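Local coordinates for protein cytochrome P450 113A1 (Saccharopolyspora erythraea, PDB 2JJN) that hydroxylates erythromycin D at C-12 to give erythromycin C, as a heme-dependent cytochrome P450 monooxygenase of antibiotic biosynthesis, at residues Phe54-Val59 with Ala342-Gly347; Thr61-Thr66 with Pro289-Thr294; Thr74-Gly79 with Asp309-Thr314. The protein carries 2 engineered substitutions. One frame throughout, in Å; residues are numbered along the deposited sequence.

Contact 1: residues Phe54-Val59 with Ala342-Gly347. Engineered in segment 342-347: Leu-344 (natural residue Phe). With HEM (protoporphyrin IX containing Fe), chain B; SO4 (sulfate ion), chain G; SO4 (sulfate ion), chain E.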
loop_
_atom_site.group_PDB
_atom_site.type_symbol
_atom_site.label_atom_id
_atom_site.label_comp_id
_atom_site.label_asym_id
_atom_site.label_seq_id
_atom_site.Cartn_x
_atom_site.Cartn_y
_atom_site.Cartn_z
ATOM N N PHE A 54 -4.333 -16.124 10.026
ATOM C CA PHE A 54 -5.418 -15.960 9.044
ATOM C C PHE A 54 -6.734 -15.349 9.529
ATOM O O PHE A 54 -7.482 -14.781 8.736
ATOM C CB PHE A 54 -5.742 -17.312 8.373
ATOM C CG PHE A 54 -4.549 -17.904 7.653
ATOM C CD1 PHE A 54 -3.926 -19.048 8.137
ATOM C CD2 PHE A 54 -4.002 -17.243 6.582
ATOM C CE1 PHE A 54 -2.829 -19.593 7.471
ATOM C CE2 PHE A 54 -2.877 -17.772 5.892
ATOM C CZ PHE A 54 -2.284 -18.965 6.357
ATOM N N ARG A 55 -7.041 -15.484 10.803
ATOM C CA ARG A 55 -8.351 -15.001 11.270
ATOM C C ARG A 55 -8.307 -13.544 11.693
ATOM O O ARG A 55 -7.299 -13.086 12.239
ATOM C CB ARG A 55 -8.808 -15.842 12.469
ATOM C CG ARG A 55 -9.228 -17.243 12.064
ATOM C CD ARG A 55 -9.707 -18.019 13.279
ATOM N NE ARG A 55 -10.028 -19.387 12.914
ATOM C CZ ARG A 55 -10.069 -20.366 13.810
ATOM N NH1 ARG A 55 -9.788 -20.091 15.103
ATOM N NH2 ARG A 55 -10.390 -21.611 13.422
ATOM N N HIS A 56 -9.422 -12.833 11.495
ATOM C CA HIS A 56 -9.439 -11.408 11.748
ATOM C C HIS A 56 -9.012 -11.060 13.184
ATOM O O HIS A 56 -8.161 -10.195 13.416
ATOM C CB HIS A 56 -10.865 -10.899 11.504
ATOM C CG HIS A 56 -11.017 -9.426 11.680
ATOM N ND1 HIS A 56 -11.381 -8.866 12.894
ATOM C CD2 HIS A 56 -10.936 -8.402 10.794
ATOM C CE1 HIS A 56 -11.476 -7.554 12.753
ATOM N NE2 HIS A 56 -11.211 -7.241 11.501
ATOM N N ALA A 57 -9.601 -11.731 14.183
ATOM C CA ALA A 57 -9.261 -11.367 15.538
ATOM C C ALA A 57 -7.781 -11.593 15.834
ATOM O O ALA A 57 -7.188 -10.866 16.616
ATOM C CB ALA A 57 -10.107 -12.179 16.523
ATOM N N ASP A 58 -7.222 -12.661 15.270
ATOM C CA ASP A 58 -5.810 -13.005 15.537
ATOM C C ASP A 58 -4.862 -12.049 14.808
ATOM O O ASP A 58 -3.806 -11.694 15.359
ATOM C CB ASP A 58 -5.543 -14.444 15.099
ATOM C CG ASP A 58 -6.351 -15.474 15.940
ATOM O OD1 ASP A 58 -6.666 -15.114 17.120
ATOM O OD2 ASP A 58 -6.708 -16.535 15.374
ATOM N N VAL A 59 -5.237 -11.637 13.596
ATOM C CA VAL A 59 -4.442 -10.596 12.896
ATOM C C VAL A 59 -4.422 -9.321 13.737
ATOM O O VAL A 59 -3.366 -8.704 13.941
ATOM C CB VAL A 59 -5.041 -10.334 11.523
ATOM C CG1 VAL A 59 -4.520 -8.978 10.930
ATOM C CG2 VAL A 59 -4.770 -11.534 10.578
ATOM N N ALA A 342 -12.951 0.851 11.468
ATOM C CA ALA A 342 -11.546 1.115 11.092
ATOM C C ALA A 342 -11.108 0.186 9.970
ATOM O O ALA A 342 -11.466 -0.999 9.894
ATOM C CB ALA A 342 -10.533 1.070 12.287
ATOM N N GLN A 343 -10.246 0.724 9.151
ATOM C CA GLN A 343 -9.902 0.092 7.894
ATOM C C GLN A 343 -8.617 -0.726 8.028
ATOM O O GLN A 343 -7.494 -0.181 7.970
ATOM C CB GLN A 343 -9.712 1.224 6.886
ATOM C CG GLN A 343 -9.299 0.753 5.490
ATOM C CD GLN A 343 -10.183 -0.300 4.934
ATOM O OE1 GLN A 343 -9.885 -1.501 5.054
ATOM N NE2 GLN A 343 -11.298 0.114 4.322
ATOM N N LEU A 344 -8.785 -2.059 8.183
ATOM C CA LEU A 344 -7.624 -2.924 8.461
ATOM C C LEU A 344 -6.634 -2.948 7.312
ATOM O O LEU A 344 -5.457 -3.338 7.474
ATOM C CB LEU A 344 -8.142 -4.359 8.773
ATOM C CG LEU A 344 -7.048 -5.347 9.165
ATOM C CD1 LEU A 344 -6.304 -4.971 10.424
ATOM C CD2 LEU A 344 -7.630 -6.758 9.444
ATOM N N SER A 345 -7.116 -2.565 6.125
ATOM C CA SER A 345 -6.174 -2.530 4.994
ATOM C C SER A 345 -5.127 -1.432 5.132
ATOM O O SER A 345 -4.130 -1.421 4.399
ATOM C CB SER A 345 -6.932 -2.407 3.688
ATOM O OG SER A 345 -7.799 -3.501 3.560
ATOM N N PHE A 346 -5.333 -0.549 6.104
ATOM C CA PHE A 346 -4.299 0.445 6.475
ATOM C C PHE A 346 -3.545 0.057 7.749
ATOM O O PHE A 346 -2.715 0.833 8.219
ATOM C CB PHE A 346 -4.929 1.826 6.714
ATOM C CG PHE A 346 -5.347 2.548 5.465
ATOM C CD1 PHE A 346 -6.645 3.015 5.314
ATOM C CD2 PHE A 346 -4.442 2.741 4.406
ATOM C CE1 PHE A 346 -7.053 3.687 4.128
ATOM C CE2 PHE A 346 -4.845 3.420 3.227
ATOM C CZ PHE A 346 -6.151 3.875 3.097
ATOM N N GLY A 347 -3.770 -1.152 8.239
ATOM C CA GLY A 347 -3.056 -1.643 9.427
ATOM C C GLY A 347 -3.919 -1.558 10.655
ATOM O O GLY A 347 -5.148 -1.459 10.559
HETATM C CHA HEM B . 1.900 2.150 6.974
HETATM C CHB HEM B . -1.248 0.382 3.691
HETATM C CHC HEM B . -0.949 4.536 1.212
HETATM C CHD HEM B . 2.766 5.958 4.013
HETATM C C1A HEM B . 0.970 1.375 6.310
HETATM C C2A HEM B . 0.514 0.057 6.767
HETATM C C3A HEM B . -0.336 -0.434 5.861
HETATM C C4A HEM B . -0.453 0.538 4.792
HETATM C CMA HEM B . -1.051 -1.803 5.894
HETATM C CAA HEM B . 0.922 -0.624 8.086
HETATM C CBA HEM B . 2.252 -1.343 7.958
HETATM C CGA HEM B . 2.546 -2.239 9.163
HETATM O O1A HEM B . 1.719 -2.291 10.117
HETATM O O2A HEM B . 3.656 -2.859 9.153
HETATM C C1B HEM B . -1.446 1.376 2.732
HETATM C C2B HEM B . -2.395 1.302 1.650
HETATM C C3B HEM B . -2.321 2.464 0.960
HETATM C C4B HEM B . -1.304 3.269 1.626
HETATM C CMB HEM B . -3.273 0.047 1.463
HETATM C CAB HEM B . -3.059 2.944 -0.304
HETATM C CBB HEM B . -4.285 2.584 -0.510
HETATM C C1C HEM B . 0.081 5.275 1.753
HETATM C C2C HEM B . 0.511 6.579 1.273
HETATM C C3C HEM B . 1.544 6.973 2.048
HETATM C C4C HEM B . 1.783 5.935 3.052
HETATM C CMC HEM B . -0.166 7.301 0.078
HETATM C CAC HEM B . 2.406 8.248 1.959
HETATM C CBC HEM B . 1.902 9.446 1.666
HETATM C C1D HEM B . 2.853 5.041 5.017
HETATM C C2D HEM B . 3.840 5.115 6.046
HETATM C C3D HEM B . 3.566 3.968 6.963
HETATM C C4D HEM B . 2.439 3.281 6.404
HETATM C CMD HEM B . 4.974 6.173 6.193
HETATM C CAD HEM B . 4.340 3.565 8.230
HETATM C CBD HEM B . 3.709 4.184 9.492
HETATM C CGD HEM B . 4.409 3.682 10.717
HETATM O O1D HEM B . 5.174 2.705 10.649
HETATM O O2D HEM B . 4.186 4.288 11.786
HETATM N NA HEM B . 0.332 1.660 5.091
HETATM N NB HEM B . -0.743 2.577 2.684
HETATM N NC HEM B . 0.900 4.929 2.811
HETATM N ND HEM B . 2.021 3.929 5.257
HETATM FE FE HEM B . 0.505 3.329 4.046
HETATM S S SO4 G . -12.075 -3.819 9.945
HETATM O O1 SO4 G . -11.468 -3.545 8.609
HETATM O O2 SO4 G . -11.229 -4.701 10.747
HETATM O O3 SO4 G . -13.409 -4.423 9.906
HETATM O O4 SO4 G . -12.149 -2.615 10.761
HETATM S S SO4 E . -10.072 -23.569 16.788
HETATM O O1 SO4 E . -10.573 -23.577 15.411
HETATM O O2 SO4 E . -9.078 -24.629 16.938
HETATM O O3 SO4 E . -11.179 -23.777 17.720
HETATM O O4 SO4 E . -9.378 -22.315 17.095
HETATM O O HOH W 1 1.996 2.223 2.834
#

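Contact 2: residues Thr61-Thr66 with Pro289-Thr294. With HEM (protoporphyrin IX containing Fe), chain B.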
loop_
_atom_site.group_PDB
_atom_site.type_symbol
_atom_site.label_atom_id
_atom_site.label_comp_id
_atom_site.label_asym_id
_atom_site.label_seq_id
_atom_site.Cartn_x
_atom_site.Cartn_y
_atom_site.Cartn_z
ATOM N N THR A 61 -4.742 -9.116 17.021
ATOM C CA THR A 61 -3.909 -9.410 18.211
ATOM C C THR A 61 -2.445 -9.189 17.922
ATOM O O THR A 61 -1.748 -8.555 18.719
ATOM C CB THR A 61 -4.177 -10.828 18.685
ATOM O OG1 THR A 61 -5.520 -10.846 19.209
ATOM C CG2 THR A 61 -3.184 -11.302 19.731
ATOM N N VAL A 62 -2.000 -9.727 16.783
ATOM C CA VAL A 62 -0.594 -9.689 16.413
ATOM C C VAL A 62 -0.182 -8.245 16.166
ATOM O O VAL A 62 0.844 -7.820 16.685
ATOM C CB VAL A 62 -0.318 -10.544 15.176
ATOM C CG1 VAL A 62 1.104 -10.272 14.604
ATOM C CG2 VAL A 62 -0.483 -12.025 15.557
ATOM N N LEU A 63 -0.966 -7.537 15.361
ATOM C CA LEU A 63 -0.615 -6.140 15.059
ATOM C C LEU A 63 -0.662 -5.230 16.255
ATOM O O LEU A 63 0.137 -4.259 16.346
ATOM C CB LEU A 63 -1.481 -5.575 13.921
ATOM C CG LEU A 63 -1.365 -6.330 12.596
ATOM C CD1 LEU A 63 -2.362 -5.859 11.504
ATOM C CD2 LEU A 63 0.096 -6.284 12.093
ATOM N N ARG A 64 -1.525 -5.498 17.227
ATOM C CA ARG A 64 -1.574 -4.617 18.394
ATOM C C ARG A 64 -0.370 -4.733 19.300
ATOM O O ARG A 64 0.073 -3.734 19.899
ATOM C CB ARG A 64 -2.828 -4.936 19.211
ATOM C CG ARG A 64 -3.130 -3.876 20.190
ATOM C CD ARG A 64 -3.611 -4.446 21.472
ATOM N NE ARG A 64 -2.648 -5.322 22.145
ATOM C CZ ARG A 64 -1.585 -4.916 22.844
ATOM N NH1 ARG A 64 -1.292 -3.620 22.986
ATOM N NH2 ARG A 64 -0.804 -5.825 23.409
ATOM N N ASP A 65 0.142 -5.953 19.465
ATOM C CA ASP A 65 1.115 -6.199 20.487
ATOM C C ASP A 65 2.516 -6.005 19.934
ATOM O O ASP A 65 3.135 -6.946 19.471
ATOM C CB ASP A 65 0.891 -7.605 21.025
ATOM C CG ASP A 65 1.812 -7.959 22.178
ATOM O OD1 ASP A 65 2.739 -7.163 22.562
ATOM O OD2 ASP A 65 1.638 -9.123 22.629
ATOM N N THR A 66 3.032 -4.785 20.032
ATOM C CA THR A 66 4.335 -4.438 19.482
ATOM C C THR A 66 5.492 -5.037 20.298
ATOM O O THR A 66 6.600 -5.290 19.756
ATOM C CB THR A 66 4.531 -2.906 19.360
ATOM O OG1 THR A 66 4.421 -2.322 20.653
ATOM C CG2 THR A 66 3.525 -2.299 18.356
ATOM N N PRO A 289 -1.814 -7.423 1.025
ATOM C CA PRO A 289 -2.618 -8.474 1.682
ATOM C C PRO A 289 -2.009 -9.041 2.949
ATOM O O PRO A 289 -2.714 -9.733 3.733
ATOM C CB PRO A 289 -2.723 -9.551 0.571
ATOM C CG PRO A 289 -1.543 -9.324 -0.276
ATOM C CD PRO A 289 -1.317 -7.851 -0.309
ATOM N N GLN A 290 -0.746 -8.744 3.183
ATOM C CA GLN A 290 -0.026 -9.290 4.342
ATOM C C GLN A 290 0.965 -8.290 4.889
ATOM O O GLN A 290 1.479 -7.432 4.150
ATOM C CB GLN A 290 0.698 -10.585 3.924
ATOM C CG GLN A 290 1.665 -10.399 2.759
ATOM C CD GLN A 290 2.293 -11.674 2.216
ATOM O OE1 GLN A 290 1.793 -12.785 2.417
ATOM N NE2 GLN A 290 3.433 -11.517 1.549
ATOM N N MET A 291 1.225 -8.388 6.200
ATOM C CA MET A 291 2.275 -7.610 6.868
ATOM C C MET A 291 3.143 -8.551 7.660
ATOM O O MET A 291 2.683 -9.596 8.006
ATOM C CB MET A 291 1.714 -6.524 7.819
ATOM C CG MET A 291 1.217 -5.325 7.068
ATOM S SD MET A 291 -0.504 -5.611 7.165
ATOM C CE MET A 291 -0.843 -4.789 8.714
ATOM N N GLN A 292 4.386 -8.161 7.924
ATOM C CA GLN A 292 5.326 -9.031 8.624
ATOM C C GLN A 292 5.701 -8.480 9.963
ATOM O O GLN A 292 5.823 -7.251 10.143
ATOM C CB GLN A 292 6.633 -9.220 7.806
ATOM C CG GLN A 292 6.364 -10.185 6.611
ATOM C CD GLN A 292 5.728 -9.484 5.418
ATOM O OE1 GLN A 292 4.730 -9.944 4.829
ATOM N NE2 GLN A 292 6.314 -8.363 5.046
ATOM N N ARG A 293 5.835 -9.405 10.909
ATOM C CA ARG A 293 6.345 -9.117 12.286
ATOM C C ARG A 293 7.394 -10.159 12.658
ATOM O O ARG A 293 7.521 -11.181 11.984
ATOM C CB ARG A 293 5.203 -9.100 13.326
ATOM C CG ARG A 293 4.117 -8.081 13.019
ATOM C CD ARG A 293 4.714 -6.658 13.199
ATOM N NE ARG A 293 3.684 -5.606 13.212
ATOM C CZ ARG A 293 3.367 -4.851 12.159
ATOM N NH1 ARG A 293 3.897 -5.069 10.951
ATOM N NH2 ARG A 293 2.523 -3.838 12.321
ATOM N N THR A 294 8.139 -9.895 13.731
ATOM C CA THR A 294 9.061 -10.927 14.242
ATOM C C THR A 294 8.792 -11.110 15.731
ATOM O O THR A 294 8.672 -10.139 16.454
ATOM C CB THR A 294 10.513 -10.531 13.995
ATOM O OG1 THR A 294 10.763 -9.242 14.563
ATOM C CG2 THR A 294 10.809 -10.529 12.512
HETATM C CHA HEM B . 1.900 2.150 6.974
HETATM C CHB HEM B . -1.248 0.382 3.691
HETATM C CHC HEM B . -0.949 4.536 1.212
HETATM C CHD HEM B . 2.766 5.958 4.013
HETATM C C1A HEM B . 0.970 1.375 6.310
HETATM C C2A HEM B . 0.514 0.057 6.767
HETATM C C3A HEM B . -0.336 -0.434 5.861
HETATM C C4A HEM B . -0.453 0.538 4.792
HETATM C CMA HEM B . -1.051 -1.803 5.894
HETATM C CAA HEM B . 0.922 -0.624 8.086
HETATM C CBA HEM B . 2.252 -1.343 7.958
HETATM C CGA HEM B . 2.546 -2.239 9.163
HETATM O O1A HEM B . 1.719 -2.291 10.117
HETATM O O2A HEM B . 3.656 -2.859 9.153
HETATM C C1B HEM B . -1.446 1.376 2.732
HETATM C C2B HEM B . -2.395 1.302 1.650
HETATM C C3B HEM B . -2.321 2.464 0.960
HETATM C C4B HEM B . -1.304 3.269 1.626
HETATM C CMB HEM B . -3.273 0.047 1.463
HETATM C CAB HEM B . -3.059 2.944 -0.304
HETATM C CBB HEM B . -4.285 2.584 -0.510
HETATM C C1C HEM B . 0.081 5.275 1.753
HETATM C C2C HEM B . 0.511 6.579 1.273
HETATM C C3C HEM B . 1.544 6.973 2.048
HETATM C C4C HEM B . 1.783 5.935 3.052
HETATM C CMC HEM B . -0.166 7.301 0.078
HETATM C CAC HEM B . 2.406 8.248 1.959
HETATM C CBC HEM B . 1.902 9.446 1.666
HETATM C C1D HEM B . 2.853 5.041 5.017
HETATM C C2D HEM B . 3.840 5.115 6.046
HETATM C C3D HEM B . 3.566 3.968 6.963
HETATM C C4D HEM B . 2.439 3.281 6.404
HETATM C CMD HEM B . 4.974 6.173 6.193
HETATM C CAD HEM B . 4.340 3.565 8.230
HETATM C CBD HEM B . 3.709 4.184 9.492
HETATM C CGD HEM B . 4.409 3.682 10.717
HETATM O O1D HEM B . 5.174 2.705 10.649
HETATM O O2D HEM B . 4.186 4.288 11.786
HETATM N NA HEM B . 0.332 1.660 5.091
HETATM N NB HEM B . -0.743 2.577 2.684
HETATM N NC HEM B . 0.900 4.929 2.811
HETATM N ND HEM B . 2.021 3.929 5.257
HETATM FE FE HEM B . 0.505 3.329 4.046
HETATM O O HOH W 2 2.797 -6.059 15.995
HETATM O O HOH W 3 2.454 -3.248 15.186
HETATM O O HOH W 1 1.996 2.223 2.834
#

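Contact 3: residues Thr74-Gly79 with Asp309-Thr314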
loop_
_atom_site.group_PDB
_atom_site.type_symbol
_atom_site.label_atom_id
_atom_site.label_comp_id
_atom_site.label_asym_id
_atom_site.label_seq_id
_atom_site.Cartn_x
_atom_site.Cartn_y
_atom_site.Cartn_z
ATOM N N THR A 74 14.839 -7.301 10.798
ATOM C CA THR A 74 16.277 -7.588 10.773
ATOM C C THR A 74 16.645 -8.525 11.927
ATOM O O THR A 74 17.672 -9.220 11.880
ATOM C CB THR A 74 17.203 -6.287 10.781
ATOM O OG1 THR A 74 17.216 -5.643 12.067
ATOM C CG2 THR A 74 16.777 -5.276 9.720
ATOM N N ARG A 75 15.772 -8.562 12.937
ATOM C CA ARG A 75 15.954 -9.451 14.080
ATOM C C ARG A 75 16.172 -10.914 13.643
ATOM O O ARG A 75 16.921 -11.673 14.304
ATOM C CB ARG A 75 14.738 -9.344 15.012
ATOM C CG ARG A 75 14.577 -7.957 15.695
ATOM C CD ARG A 75 13.421 -7.902 16.733
ATOM N NE ARG A 75 13.691 -8.769 17.891
ATOM C CZ ARG A 75 13.883 -8.344 19.144
ATOM N NH1 ARG A 75 13.848 -7.048 19.456
ATOM N NH2 ARG A 75 14.110 -9.232 20.108
ATOM N N VAL A 76 15.537 -11.303 12.533
ATOM C CA VAL A 76 15.582 -12.692 12.049
ATOM C C VAL A 76 16.361 -12.847 10.715
ATOM O O VAL A 76 16.314 -13.903 10.064
ATOM C CB VAL A 76 14.125 -13.285 11.919
ATOM C CG1 VAL A 76 13.451 -13.297 13.283
ATOM C CG2 VAL A 76 13.303 -12.457 10.958
ATOM N N ILE A 77 17.032 -11.777 10.287
ATOM C CA ILE A 77 17.799 -11.809 9.038
ATOM C C ILE A 77 19.260 -11.701 9.390
ATOM O O ILE A 77 19.717 -10.674 9.923
ATOM C CB ILE A 77 17.416 -10.685 8.038
ATOM C CG1 ILE A 77 15.939 -10.796 7.624
ATOM C CG2 ILE A 77 18.292 -10.777 6.790
ATOM C CD1 ILE A 77 15.360 -9.499 7.035
ATOM N N GLU A 78 19.978 -12.789 9.098
ATOM C CA GLU A 78 21.383 -12.890 9.440
ATOM C C GLU A 78 22.184 -11.736 8.837
ATOM O O GLU A 78 22.158 -11.516 7.628
ATOM C CB GLU A 78 21.933 -14.236 8.967
ATOM C CG GLU A 78 23.288 -14.601 9.562
ATOM C CD GLU A 78 23.794 -15.951 9.073
ATOM O OE1 GLU A 78 24.513 -16.624 9.839
ATOM O OE2 GLU A 78 23.475 -16.335 7.922
ATOM N N GLY A 79 22.891 -11.012 9.693
ATOM C CA GLY A 79 23.761 -9.926 9.257
ATOM C C GLY A 79 23.080 -8.575 9.044
ATOM O O GLY A 79 23.764 -7.555 8.871
ATOM N N ASP A 309 11.851 -15.281 18.013
ATOM C CA ASP A 309 12.771 -15.030 16.907
ATOM C C ASP A 309 12.374 -15.681 15.592
ATOM O O ASP A 309 13.241 -16.140 14.835
ATOM C CB ASP A 309 14.219 -15.441 17.309
ATOM C CG ASP A 309 14.697 -14.703 18.556
ATOM O OD1 ASP A 309 14.461 -13.485 18.661
ATOM O OD2 ASP A 309 15.249 -15.373 19.454
ATOM N N VAL A 310 11.072 -15.661 15.293
ATOM C CA VAL A 310 10.611 -16.107 13.992
ATOM C C VAL A 310 9.694 -15.043 13.376
ATOM O O VAL A 310 9.157 -14.182 14.085
ATOM C CB VAL A 310 9.882 -17.485 14.058
ATOM C CG1 VAL A 310 10.793 -18.588 14.626
ATOM C CG2 VAL A 310 8.605 -17.367 14.896
ATOM N N MET A 311 9.590 -15.093 12.043
ATOM C CA MET A 311 8.753 -14.138 11.321
ATOM C C MET A 311 7.297 -14.631 11.317
ATOM O O MET A 311 7.056 -15.828 11.215
ATOM C CB MET A 311 9.274 -13.966 9.916
ATOM C CG MET A 311 8.365 -13.138 9.046
ATOM S SD MET A 311 9.309 -12.192 7.817
ATOM C CE MET A 311 10.134 -11.043 8.907
ATOM N N VAL A 312 6.372 -13.689 11.448
ATOM C CA VAL A 312 4.922 -13.960 11.455
ATOM C C VAL A 312 4.311 -13.056 10.403
ATOM O O VAL A 312 4.565 -11.841 10.416
ATOM C CB VAL A 312 4.324 -13.593 12.832
ATOM C CG1 VAL A 312 2.816 -13.863 12.815
ATOM C CG2 VAL A 312 5.035 -14.411 13.953
ATOM N N ASN A 313 3.512 -13.631 9.505
ATOM C CA ASN A 313 2.846 -12.901 8.392
ATOM C C ASN A 313 1.384 -12.786 8.811
ATOM O O ASN A 313 0.733 -13.816 9.042
ATOM C CB ASN A 313 2.953 -13.846 7.160
ATOM C CG ASN A 313 4.184 -13.627 6.347
ATOM O OD1 ASN A 313 4.937 -14.562 6.116
ATOM N ND2 ASN A 313 4.390 -12.407 5.874
ATOM N N THR A 314 0.874 -11.571 8.923
ATOM C CA THR A 314 -0.560 -11.367 9.241
ATOM C C THR A 314 -1.322 -11.103 7.963
ATOM O O THR A 314 -1.026 -10.128 7.290
ATOM C CB THR A 314 -0.818 -10.165 10.160
ATOM O OG1 THR A 314 -0.253 -8.968 9.619
ATOM C CG2 THR A 314 -0.239 -10.375 11.581
HETATM O O HOH W 4 13.225 -11.244 17.603
HETATM O O HOH W 5 14.177 -12.041 20.836
#

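Contact 1: residues Phe54-Val59 with Ala342-Gly347
His-56 and Leu-344 share a sulfate ion whose placement is doubtful as modelled, and the bonds to it share this doubt. In the cytochrome P450 fold, the contact joins the start of helix 56-64 to the loop that runs on to Cys-353, the axial ligand of the heme iron. As modelled, His-56 NE2 donates in the plane of its ring to sulfate O2, at 2.6 Å and 171°. Leu-344 N gives a longer bond to sulfate O1, at 3.1 Å. The ion probably came from the crystallisation liquor. Its O4 lies an impossible 2.0 Å from Ala-342 O.

Between the protein atoms the contact is apolar and small. Leu-344, an engineered residue (Phe in the natural protein), reaches the helix through its CD2 branch. That methyl approaches the His-56 ring obliquely, 3.9 Å from His-56 CD2. It also lies 4.1 Å from CG1 of Val-59. His-56 swings its ring toward the loop because CG stands opposite the backbone N, chi1 -178°. Val-316 and Ala-319 of helix 316-320 pack on Leu-344 as well.

Arg-55 is the N-cap of the helix. Its extended chain leads away from the loop, and NH1 and NH2 clasp a second sulfate; NH2 to O1 is 2.8 Å.

The 3-10 segment 344-346 carries the loop against the heme. Ser-345 N donates to Gln-343 OE1, in the carbonyl plane on a lone pair. Beyond it, Phe-346 turns the edge of its ring to pyrrole B of the heme, with Phe-346 CE2 3.5 Å from heme C3B.

Contact 2: residues Thr61-Thr66 with Pro289-Thr294
The guanidinium of Arg-293 has the CD2 methyl of Leu-63 over one face, 3.4 Å above the plane and displaced toward the rim. A heme propionate and water 2 lie at its edge, in the plane. This is the cytochrome P450 arrangement in which an arginine of the sheet holds a heme propionate. Here strand 290-295 supplies the arginine and the end of helix 56-64 covers it.

Arg-293 gives the propionate two bonds. Arg-293 NH2 donates almost straight to heme O1A, at 2.8 Å and 176°. Arg-293 NH1 donates to heme O2A at 2.9 Å, with more bend. The second N-H of NH1 turns back to Gln-292 O, which lies in the guanidinium plane, although the nitrogen sits well above the carbonyl plane. Gln-292, a substrate-binding residue, stands next to the arginine on the same strand. The bend at chi2 (-68°) brings the guanidinium round to the propionate.

Two waters link the arginine to the helix. Water 2 accepts from Arg-293 NE at 3.0 Å and probably donates to Val-62 O. Water 3 accepts from Arg-293 NH2 at 2.9 Å and donates to Leu-63 O.

The remaining contacts are apolar. Val-62 CG1 lies 4.0 Å from CG of Arg-293. Leu-63 and Met-291 meet at about a right angle. Their methyls, Leu-63 CD1 and Met-291 CE, are only 3.4 Å apart, but Met-291 has two conformers, so this tightness is doubtful.

His-95, Arg-99 and His-351 are also hydrogen-bonded to the heme. All five N-H groups of the buried Arg-293 guanidinium have an acceptor, which fixes its rotation. The arginine probably balances the propionate's negative charge, while the waters pass two of its N-H groups on to carbonyls of the helix end.

Contact 3: residues Thr74-Gly79 with Asp309-Thr314
Val-76 presses both methyls against the start of strand 311-315 and the residues just before it. Its CG1 sits 3.2 Å from the carbonyl oxygen Asp-309 O and is also close to Val-310 N. Its CG2 packs on the Met-311 methyl, with Val-76 CG2 4.0 Å from Met-311 CE. Met-311 has two conformers, and this distance belongs to one of them. The two side chains meet at about a right angle. With chi1 at -61°, CG2 lies between the backbone N and the carbonyl carbon, and CG1 is left to face Asp-309. This is the dense part of the contact, made by one valine at the end of a 3-10 turn.

The other side is exposed and held by water. Arg-75 NH2 and Asp-309 OD1 are 4.5 Å apart, too far for a salt bridge. Water 5 spans the gap: it accepts from Arg-75 NH2 at 2.9 Å and probably donates to Asp-309 OD1 at 2.6 Å. Water 4 probably makes a similar link from Arg-75 NE, though its 2.5 Å distance to that NE is too short to be trusted. Both waters lie at the edge of the guanidinium, in its plane. The opposite charges should still attract each other through this layer.

In the P450 fold, residues 74-79 belong to the long connection between strand 69-70 and helix 94-105. Arg-75 and Val-76 also touch Thr-294 of strand 290-295. Strand 311-315 runs between that strand and strand 51-53.

Contacts 1 and 2 are buried and use successive parts of helix 56-64. They touch through Leu-344 and Leu-63, and both border the heme. Contact 1 brings the helix start to the loop before the axial cysteine, by a few methyl contacts. In contact 2 an arginine pairs with a heme propionate, and waters join it to the helix. Contact 3 lies further out and reaches solvent, and its opposite charges are joined through water. Contacts 2 and 3 share a sheet: Met-291 and Arg-293 pair through backbone bonds with Thr-314 and Val-312. Thr-314 also packs on Val-59 and Val-62, tying the sheet to the helix.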